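PDB 3GMF: protein-disulfide isomerase from Novosphingobium aromaticivorans, which probably acts as a thiol-disulfide oxidoreductase or isomerase of the thioredoxin superfamily. Local coordinates for residues Phe33-Leu41 with Asp184-Ile192; Phe86-Leu97 with Asp123-Ala131. One frame throughout, in Å; residues are numbered along the deposited sequence.

Contact 1 of 2, residues Phe33-Leu41 with Asp184-Ile192; sequences FEIESEGQL and DWASLRPQI
With chi1 at -178°, Trp-185 has its CG trans to the main-chain N, and this swings the indole across to helix 33-41. Gln-40 turns its CG away from its own carbonyl carbon (chi1 -69°) and runs extended beyond it, which brings OE1 to the indole edge. There OE1 accepts from Trp-185 NE1 at 2.8 Å, with the oxygen in the ring plane but the N-H above the amide plane. Arg-189 NH1 gives OE1 a second, longer bond of 3.2 Å from the opposite face of that plane. Ser-37 CB lies over one face of the six-membered ring, a CH-pi contact 3.9 Å from its centroid. Arg-189 CB lies over the opposite face of the indole, toward its rim. The indole is thus a knob in a hole formed by Phe-33, Ser-37, Gln-40 and Leu-41. In this thioredoxin-like fold the contact joins helix 28-46, which begins within a CxxC sequence of thioredoxin type, to the C-terminal helix. Their segments run nearly parallel, 23° apart, and Leu-188 and Ile-192 touch Leu-19 of strand 17-23. Replacing Trp-185 by an alanine is likely to open a gap beside Ser-37 and Leu-41 and to leave Gln-40 OE1 with just the longer bond from Arg-189. Beside the indole, Phe-33 CE1 meets Leu-188 CD2 at 3.7 Å. Farther along, Leu-41 CD2 touches Ile-192 CD1 at 3.6 Å.

Contact 2 of 2, residues Phe86-Leu97 with Asp123-Ala131; sequences FMRSQAQWIGPL and DFRFYDFMA
An aromatic cluster of Phe-86, Trp-93, Phe-126 and Phe-129 joins the two segments within the helical part of this thioredoxin-family protein. It ties the end of helix 76-88 and the short helix 90-93 to helix 126-131. Helix 62-73 lies against Phe-86, Phe-124 and Phe-126. Phe-86 and Phe-129 form an offset stack, with centroids 4.7 Å apart and planes at 30°. Phe-129 CE2 sits over the rim of the Phe-86 face. The edge of Phe-86 points at the face of Phe-126, and the two planes are perpendicular. Phe-126 in turn directs its edge toward the face of Trp-93 in an offset edge-to-face pair, with CE1 3.7 Å from Trp-93 CE3. The five-membered ring of Trp-93 presents its edge to the face of Phe-129. With chi1 at 62°, Trp-93 sets CG between its backbone N and carbonyl carbon, and the indole points into this group. Its indole is fixed by a bond from NE1 to Phe-86 O, 2.8 Å long, in the carbonyl plane and on a lone pair. Met-130 SD adds an oblique Met-aromatic contact, 3.9 Å from Phe-86 CZ.

Phe-124 makes a second apolar patch. Pro-96 CB rests over its face, 3.8 Å from the ring centroid, in a CH-pi contact. Trp-93 O and Ile-94 O face its edge. No direct hydrogen bond crosses between the segments. One water joins their backbones instead, donating to Trp-93 O at 2.7 Å and to Phe-124 O at 2.6 Å.

How the contacts relate
Contact 2 is nested inside the chain loop that contact 1 closes, and their centres lie about 24 Å apart. Contact 1 brings the C-terminal helix back to helix 28-46, whereas contact 2 is internal to the helical region between them. They meet where helix 28-46 packs on helix 76-88: Glu-34 CB is 3.8 Å from Met-87 CB. Arg-88 NH1 also approaches Ile-35 O, at 3.6 Å. Cys-27 and Cys-30 form a CxxC pattern at the start of helix 28-46, consistent with a thioredoxin-type redox site. The side chains of Phe-33 in contact 1 and Ile-94 in contact 2 lie near these cysteines without touching them.

Contact 1 of 2, residues Phe33-Leu41 with Asp184-Ile192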
# COMPACT_ATOMS: atom_id res chain seq x y z
N PHE A 33 -2.90 10.31 4.50
CA PHE A 33 -2.42 9.73 5.77
C PHE A 33 -0.90 9.54 5.79
O PHE A 33 -0.24 9.83 6.79
CB PHE A 33 -3.12 8.40 6.08
CG PHE A 33 -2.49 7.65 7.22
CD1 PHE A 33 -2.71 8.05 8.54
CD2 PHE A 33 -1.68 6.55 6.98
CE1 PHE A 33 -2.12 7.36 9.61
CE2 PHE A 33 -1.08 5.86 8.04
CZ PHE A 33 -1.30 6.28 9.36
N GLU A 34 -0.35 9.03 4.69
CA GLU A 34 1.10 8.85 4.58
C GLU A 34 1.87 10.17 4.75
O GLU A 34 2.84 10.22 5.50
CB GLU A 34 1.48 8.19 3.25
CG GLU A 34 2.95 7.73 3.20
CD GLU A 34 3.24 6.49 4.05
OE1 GLU A 34 2.40 6.07 4.89
OE2 GLU A 34 4.34 5.93 3.88
N ILE A 35 1.42 11.21 4.07
CA ILE A 35 2.03 12.54 4.15
C ILE A 35 1.93 13.08 5.59
O ILE A 35 2.92 13.59 6.12
CB ILE A 35 1.40 13.52 3.13
CG1 ILE A 35 1.69 13.06 1.69
CG2 ILE A 35 1.88 14.96 3.35
CD1 ILE A 35 0.66 13.51 0.67
N GLU A 36 0.78 12.88 6.23
CA GLU A 36 0.53 13.40 7.57
C GLU A 36 1.30 12.65 8.67
O GLU A 36 1.70 13.24 9.67
CB GLU A 36 -0.97 13.34 7.90
CG GLU A 36 -1.85 14.39 7.20
CD GLU A 36 -1.41 15.81 7.48
OE1 GLU A 36 -1.29 16.18 8.66
OE2 GLU A 36 -1.18 16.55 6.50
N SER A 37 1.49 11.34 8.49
CA SER A 37 1.94 10.47 9.56
C SER A 37 3.36 9.89 9.49
O SER A 37 3.94 9.59 10.54
CB SER A 37 0.99 9.29 9.69
OG SER A 37 1.23 8.34 8.65
N GLU A 38 3.88 9.68 8.28
CA GLU A 38 5.14 8.94 8.09
C GLU A 38 6.27 9.44 8.98
O GLU A 38 6.91 8.65 9.67
CB GLU A 38 5.57 8.93 6.61
CG GLU A 38 6.91 8.24 6.30
CD GLU A 38 6.87 6.72 6.45
OE1 GLU A 38 5.77 6.13 6.48
OE2 GLU A 38 7.96 6.11 6.55
N GLY A 39 6.48 10.76 8.99
CA GLY A 39 7.56 11.36 9.77
C GLY A 39 7.41 11.14 11.27
O GLY A 39 8.33 10.66 11.93
N GLN A 40 6.23 11.48 11.78
CA GLN A 40 5.95 11.45 13.22
C GLN A 40 5.99 10.04 13.81
O GLN A 40 6.46 9.84 14.92
CB GLN A 40 4.61 12.15 13.53
CG GLN A 40 4.66 13.67 13.31
CD GLN A 40 3.42 14.40 13.83
OE1 GLN A 40 2.38 13.79 14.10
NE2 GLN A 40 3.53 15.72 13.97
N LEU A 41 5.52 9.05 13.05
CA LEU A 41 5.59 7.65 13.48
C LEU A 41 7.04 7.16 13.53
O LEU A 41 7.41 6.43 14.45
CB LEU A 41 4.76 6.76 12.55
CG LEU A 41 3.25 6.81 12.81
CD1 LEU A 41 2.47 6.23 11.63
CD2 LEU A 41 2.94 6.08 14.10
N ASP A 184 -7.76 8.16 9.78
CA ASP A 184 -6.82 9.24 9.43
C ASP A 184 -5.86 9.47 10.59
O ASP A 184 -6.02 8.88 11.66
CB ASP A 184 -7.57 10.54 9.03
CG ASP A 184 -8.37 11.18 10.16
OD1 ASP A 184 -8.31 10.77 11.34
OD2 ASP A 184 -9.10 12.14 9.85
N TRP A 185 -4.86 10.32 10.37
CA TRP A 185 -3.83 10.55 11.39
C TRP A 185 -4.40 11.24 12.64
O TRP A 185 -4.02 10.92 13.77
CB TRP A 185 -2.67 11.32 10.77
CG TRP A 185 -1.53 11.59 11.69
CD1 TRP A 185 -0.92 12.80 11.89
CD2 TRP A 185 -0.83 10.63 12.50
NE1 TRP A 185 0.11 12.66 12.80
CE2 TRP A 185 0.19 11.35 13.20
CE3 TRP A 185 -0.98 9.26 12.74
CZ2 TRP A 185 1.06 10.72 14.09
CZ3 TRP A 185 -0.12 8.63 13.64
CH2 TRP A 185 0.90 9.37 14.31
N ALA A 186 -5.35 12.13 12.42
CA ALA A 186 -5.94 12.90 13.52
C ALA A 186 -6.66 12.01 14.52
O ALA A 186 -6.56 12.24 15.74
CB ALA A 186 -6.89 13.95 12.95
N SER A 187 -7.36 10.99 14.02
CA SER A 187 -8.00 9.99 14.88
C SER A 187 -7.03 8.90 15.42
O SER A 187 -7.22 8.36 16.52
CB SER A 187 -9.22 9.36 14.19
OG SER A 187 -8.87 8.74 12.97
N LEU A 188 -6.03 8.55 14.62
CA LEU A 188 -5.09 7.53 15.01
C LEU A 188 -4.11 7.98 16.10
O LEU A 188 -3.91 7.25 17.08
CB LEU A 188 -4.33 7.02 13.80
CG LEU A 188 -3.30 5.91 14.12
CD1 LEU A 188 -3.92 4.62 14.71
CD2 LEU A 188 -2.49 5.61 12.87
N ARG A 189 -3.50 9.14 15.91
CA ARG A 189 -2.40 9.58 16.78
C ARG A 189 -2.70 9.55 18.29
O ARG A 189 -1.87 9.02 19.05
CB ARG A 189 -1.84 10.94 16.34
CG ARG A 189 -0.70 11.44 17.23
CD ARG A 189 -0.09 12.70 16.70
NE ARG A 189 -0.92 13.85 17.00
CZ ARG A 189 -0.55 15.11 16.77
NH1 ARG A 189 0.63 15.37 16.24
NH2 ARG A 189 -1.38 16.10 17.07
N PRO A 190 -3.88 10.05 18.74
CA PRO A 190 -4.13 9.99 20.19
C PRO A 190 -4.18 8.55 20.73
O PRO A 190 -3.78 8.31 21.88
CB PRO A 190 -5.48 10.69 20.37
CG PRO A 190 -5.65 11.53 19.12
CD PRO A 190 -5.01 10.71 18.04
N GLN A 191 -4.65 7.60 19.92
CA GLN A 191 -4.66 6.21 20.33
C GLN A 191 -3.27 5.60 20.41
O GLN A 191 -3.01 4.80 21.32
CB GLN A 191 -5.59 5.38 19.43
CG GLN A 191 -6.98 6.01 19.40
CD GLN A 191 -7.97 5.23 18.56
OE1 GLN A 191 -8.46 4.16 18.96
NE2 GLN A 191 -8.30 5.78 17.39
N ILE A 192 -2.38 6.02 19.52
CA ILE A 192 -0.97 5.58 19.59
C ILE A 192 -0.29 6.18 20.82
O ILE A 192 0.34 5.45 21.60
CB ILE A 192 -0.21 5.95 18.31
CG1 ILE A 192 -0.72 5.07 17.16
CG2 ILE A 192 1.33 5.79 18.51
CD1 ILE A 192 -0.09 5.36 15.85

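Contact 2 of 2, residues Phe86-Leu97 with Asp123-Ala131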
# COMPACT_ATOMS: atom_id res chain seq x y z
N PHE A 86 5.03 6.08 -3.97
CA PHE A 86 3.69 5.96 -4.58
C PHE A 86 2.60 6.67 -3.80
O PHE A 86 1.72 7.31 -4.41
CB PHE A 86 3.29 4.50 -4.79
CG PHE A 86 3.84 3.89 -6.04
CD1 PHE A 86 3.30 4.20 -7.29
CD2 PHE A 86 4.90 2.98 -5.97
CE1 PHE A 86 3.80 3.61 -8.45
CE2 PHE A 86 5.42 2.38 -7.11
CZ PHE A 86 4.88 2.71 -8.37
N MET A 87 2.66 6.59 -2.47
CA MET A 87 1.65 7.24 -1.64
C MET A 87 1.82 8.76 -1.64
O MET A 87 0.84 9.48 -1.85
CB MET A 87 1.67 6.72 -0.20
CG MET A 87 1.05 5.35 -0.03
SD MET A 87 -0.71 5.19 -0.52
CE MET A 87 -0.99 3.59 0.20
N ARG A 88 3.04 9.24 -1.38
CA ARG A 88 3.30 10.68 -1.37
C ARG A 88 3.08 11.34 -2.73
O ARG A 88 2.57 12.47 -2.79
CB ARG A 88 4.73 10.98 -0.87
CG ARG A 88 4.87 10.80 0.62
CD ARG A 88 6.22 11.36 1.09
NE ARG A 88 6.24 11.56 2.53
CZ ARG A 88 5.93 12.71 3.13
NH1 ARG A 88 5.97 12.81 4.45
NH2 ARG A 88 5.59 13.77 2.40
N SER A 89 3.41 10.65 -3.81
CA SER A 89 3.29 11.24 -5.14
C SER A 89 2.01 10.81 -5.87
O SER A 89 1.92 10.94 -7.09
CB SER A 89 4.51 10.93 -6.00
OG SER A 89 4.51 9.57 -6.42
N GLN A 90 1.02 10.32 -5.11
CA GLN A 90 -0.24 9.86 -5.71
C GLN A 90 -0.87 10.85 -6.69
O GLN A 90 -1.24 10.46 -7.80
CB GLN A 90 -1.26 9.51 -4.64
CG GLN A 90 -2.50 8.79 -5.18
CD GLN A 90 -3.54 8.64 -4.12
OE1 GLN A 90 -4.23 9.60 -3.78
NE2 GLN A 90 -3.64 7.45 -3.54
N ALA A 91 -0.96 12.12 -6.30
CA ALA A 91 -1.57 13.14 -7.17
C ALA A 91 -0.85 13.27 -8.52
O ALA A 91 -1.49 13.58 -9.53
CB ALA A 91 -1.66 14.49 -6.48
N GLN A 92 0.44 12.98 -8.55
CA GLN A 92 1.24 13.04 -9.78
C GLN A 92 0.97 11.89 -10.75
O GLN A 92 1.10 12.09 -11.96
CB GLN A 92 2.76 13.12 -9.50
CG GLN A 92 3.22 13.78 -8.19
CD GLN A 92 2.56 15.12 -7.89
OE1 GLN A 92 2.53 16.02 -8.73
NE2 GLN A 92 2.06 15.27 -6.66
N TRP A 93 0.62 10.70 -10.25
CA TRP A 93 0.44 9.55 -11.14
C TRP A 93 -1.01 9.10 -11.33
O TRP A 93 -1.30 8.40 -12.29
CB TRP A 93 1.33 8.33 -10.78
CG TRP A 93 1.06 7.72 -9.39
CD1 TRP A 93 1.77 7.97 -8.25
CD2 TRP A 93 0.02 6.79 -9.03
NE1 TRP A 93 1.25 7.24 -7.20
CE2 TRP A 93 0.17 6.53 -7.64
CE3 TRP A 93 -1.02 6.16 -9.73
CZ2 TRP A 93 -0.69 5.66 -6.94
CZ3 TRP A 93 -1.87 5.30 -9.03
CH2 TRP A 93 -1.70 5.06 -7.65
N ILE A 94 -1.90 9.51 -10.45
CA ILE A 94 -3.25 8.87 -10.45
C ILE A 94 -4.25 9.56 -11.41
O ILE A 94 -5.40 9.14 -11.54
CB ILE A 94 -3.82 8.73 -9.01
CG1 ILE A 94 -4.81 7.55 -8.91
CG2 ILE A 94 -4.44 10.03 -8.54
CD1 ILE A 94 -5.17 7.14 -7.48
N GLY A 95 -3.79 10.61 -12.09
CA GLY A 95 -4.66 11.39 -12.97
C GLY A 95 -5.53 10.59 -13.94
O GLY A 95 -6.71 10.92 -14.10
N PRO A 96 -4.97 9.54 -14.59
CA PRO A 96 -5.81 8.75 -15.50
C PRO A 96 -7.03 8.08 -14.86
O PRO A 96 -7.95 7.71 -15.59
CB PRO A 96 -4.86 7.69 -16.04
CG PRO A 96 -3.50 8.35 -15.96
CD PRO A 96 -3.56 9.11 -14.68
N LEU A 97 -7.04 7.90 -13.54
CA LEU A 97 -8.25 7.38 -12.90
C LEU A 97 -9.44 8.30 -13.17
O LEU A 97 -10.53 7.82 -13.50
CB LEU A 97 -8.05 7.19 -11.39
CG LEU A 97 -9.31 6.82 -10.60
CD1 LEU A 97 -9.89 5.49 -11.06
CD2 LEU A 97 -9.01 6.80 -9.10
N ASP A 123 -1.36 3.11 -19.40
CA ASP A 123 -2.21 4.27 -19.15
C ASP A 123 -1.73 5.16 -18.01
O ASP A 123 -1.87 6.38 -18.08
CB ASP A 123 -3.66 3.86 -18.87
CG ASP A 123 -4.36 3.27 -20.07
OD1 ASP A 123 -3.84 3.31 -21.21
OD2 ASP A 123 -5.48 2.76 -19.88
N PHE A 124 -1.17 4.54 -16.96
CA PHE A 124 -0.74 5.28 -15.78
C PHE A 124 0.74 5.65 -15.82
O PHE A 124 1.27 6.26 -14.89
CB PHE A 124 -1.11 4.53 -14.49
CG PHE A 124 -2.58 4.62 -14.17
CD1 PHE A 124 -3.05 5.58 -13.29
CD2 PHE A 124 -3.50 3.74 -14.78
CE1 PHE A 124 -4.42 5.69 -12.99
CE2 PHE A 124 -4.85 3.84 -14.50
CZ PHE A 124 -5.32 4.81 -13.60
N ARG A 125 1.38 5.31 -16.94
CA ARG A 125 2.78 5.68 -17.21
C ARG A 125 3.76 5.17 -16.15
O ARG A 125 4.67 5.90 -15.71
CB ARG A 125 2.91 7.20 -17.42
CG ARG A 125 2.30 7.70 -18.73
CD ARG A 125 2.25 9.24 -18.77
NE ARG A 125 3.45 9.87 -18.20
CZ ARG A 125 4.59 10.10 -18.87
NH1 ARG A 125 4.72 9.76 -20.14
NH2 ARG A 125 5.61 10.67 -18.24
N PHE A 126 3.56 3.92 -15.74
CA PHE A 126 4.40 3.34 -14.68
C PHE A 126 5.82 2.97 -15.17
O PHE A 126 6.76 2.89 -14.38
CB PHE A 126 3.68 2.13 -14.07
CG PHE A 126 2.52 2.50 -13.18
CD1 PHE A 126 2.45 3.75 -12.56
CD2 PHE A 126 1.50 1.58 -12.93
CE1 PHE A 126 1.38 4.10 -11.71
CE2 PHE A 126 0.43 1.90 -12.08
CZ PHE A 126 0.37 3.17 -11.47
N TYR A 127 5.95 2.74 -16.47
CA TYR A 127 7.27 2.50 -17.06
C TYR A 127 8.18 3.71 -16.84
O TYR A 127 9.29 3.54 -16.34
CB TYR A 127 7.15 2.12 -18.54
CG TYR A 127 6.28 0.90 -18.77
CD1 TYR A 127 6.77 -0.39 -18.57
CD2 TYR A 127 4.94 1.04 -19.18
CE1 TYR A 127 5.97 -1.51 -18.76
CE2 TYR A 127 4.13 -0.07 -19.38
CZ TYR A 127 4.65 -1.35 -19.16
OH TYR A 127 3.85 -2.45 -19.37
N ASP A 128 7.69 4.91 -17.17
CA ASP A 128 8.42 6.16 -16.93
C ASP A 128 8.63 6.46 -15.44
O ASP A 128 9.74 6.84 -15.04
CB ASP A 128 7.72 7.35 -17.61
CG ASP A 128 7.88 7.34 -19.14
OD1 ASP A 128 8.58 6.46 -19.68
OD2 ASP A 128 7.30 8.23 -19.80
N PHE A 129 7.59 6.29 -14.62
CA PHE A 129 7.67 6.47 -13.17
C PHE A 129 8.78 5.61 -12.55
O PHE A 129 9.57 6.09 -11.71
CB PHE A 129 6.30 6.14 -12.51
CG PHE A 129 6.21 6.53 -11.06
CD1 PHE A 129 5.77 7.80 -10.69
CD2 PHE A 129 6.53 5.62 -10.05
CE1 PHE A 129 5.67 8.16 -9.35
CE2 PHE A 129 6.44 5.98 -8.72
CZ PHE A 129 6.01 7.25 -8.36
N MET A 130 8.86 4.35 -12.95
CA MET A 130 9.83 3.42 -12.36
C MET A 130 11.23 3.51 -12.98
O MET A 130 12.23 3.19 -12.32
CB MET A 130 9.28 1.99 -12.39
CG MET A 130 8.14 1.80 -11.38
SD MET A 130 8.52 2.28 -9.68
CE MET A 130 9.90 1.20 -9.30
N ALA A 131 11.29 3.95 -14.24
CA ALA A 131 12.57 4.22 -14.92
C ALA A 131 13.30 5.36 -14.23
O ALA A 131 14.52 5.31 -14.06
CB ALA A 131 12.35 4.55 -16.38
O HOH W 1 0.17 8.64 -14.52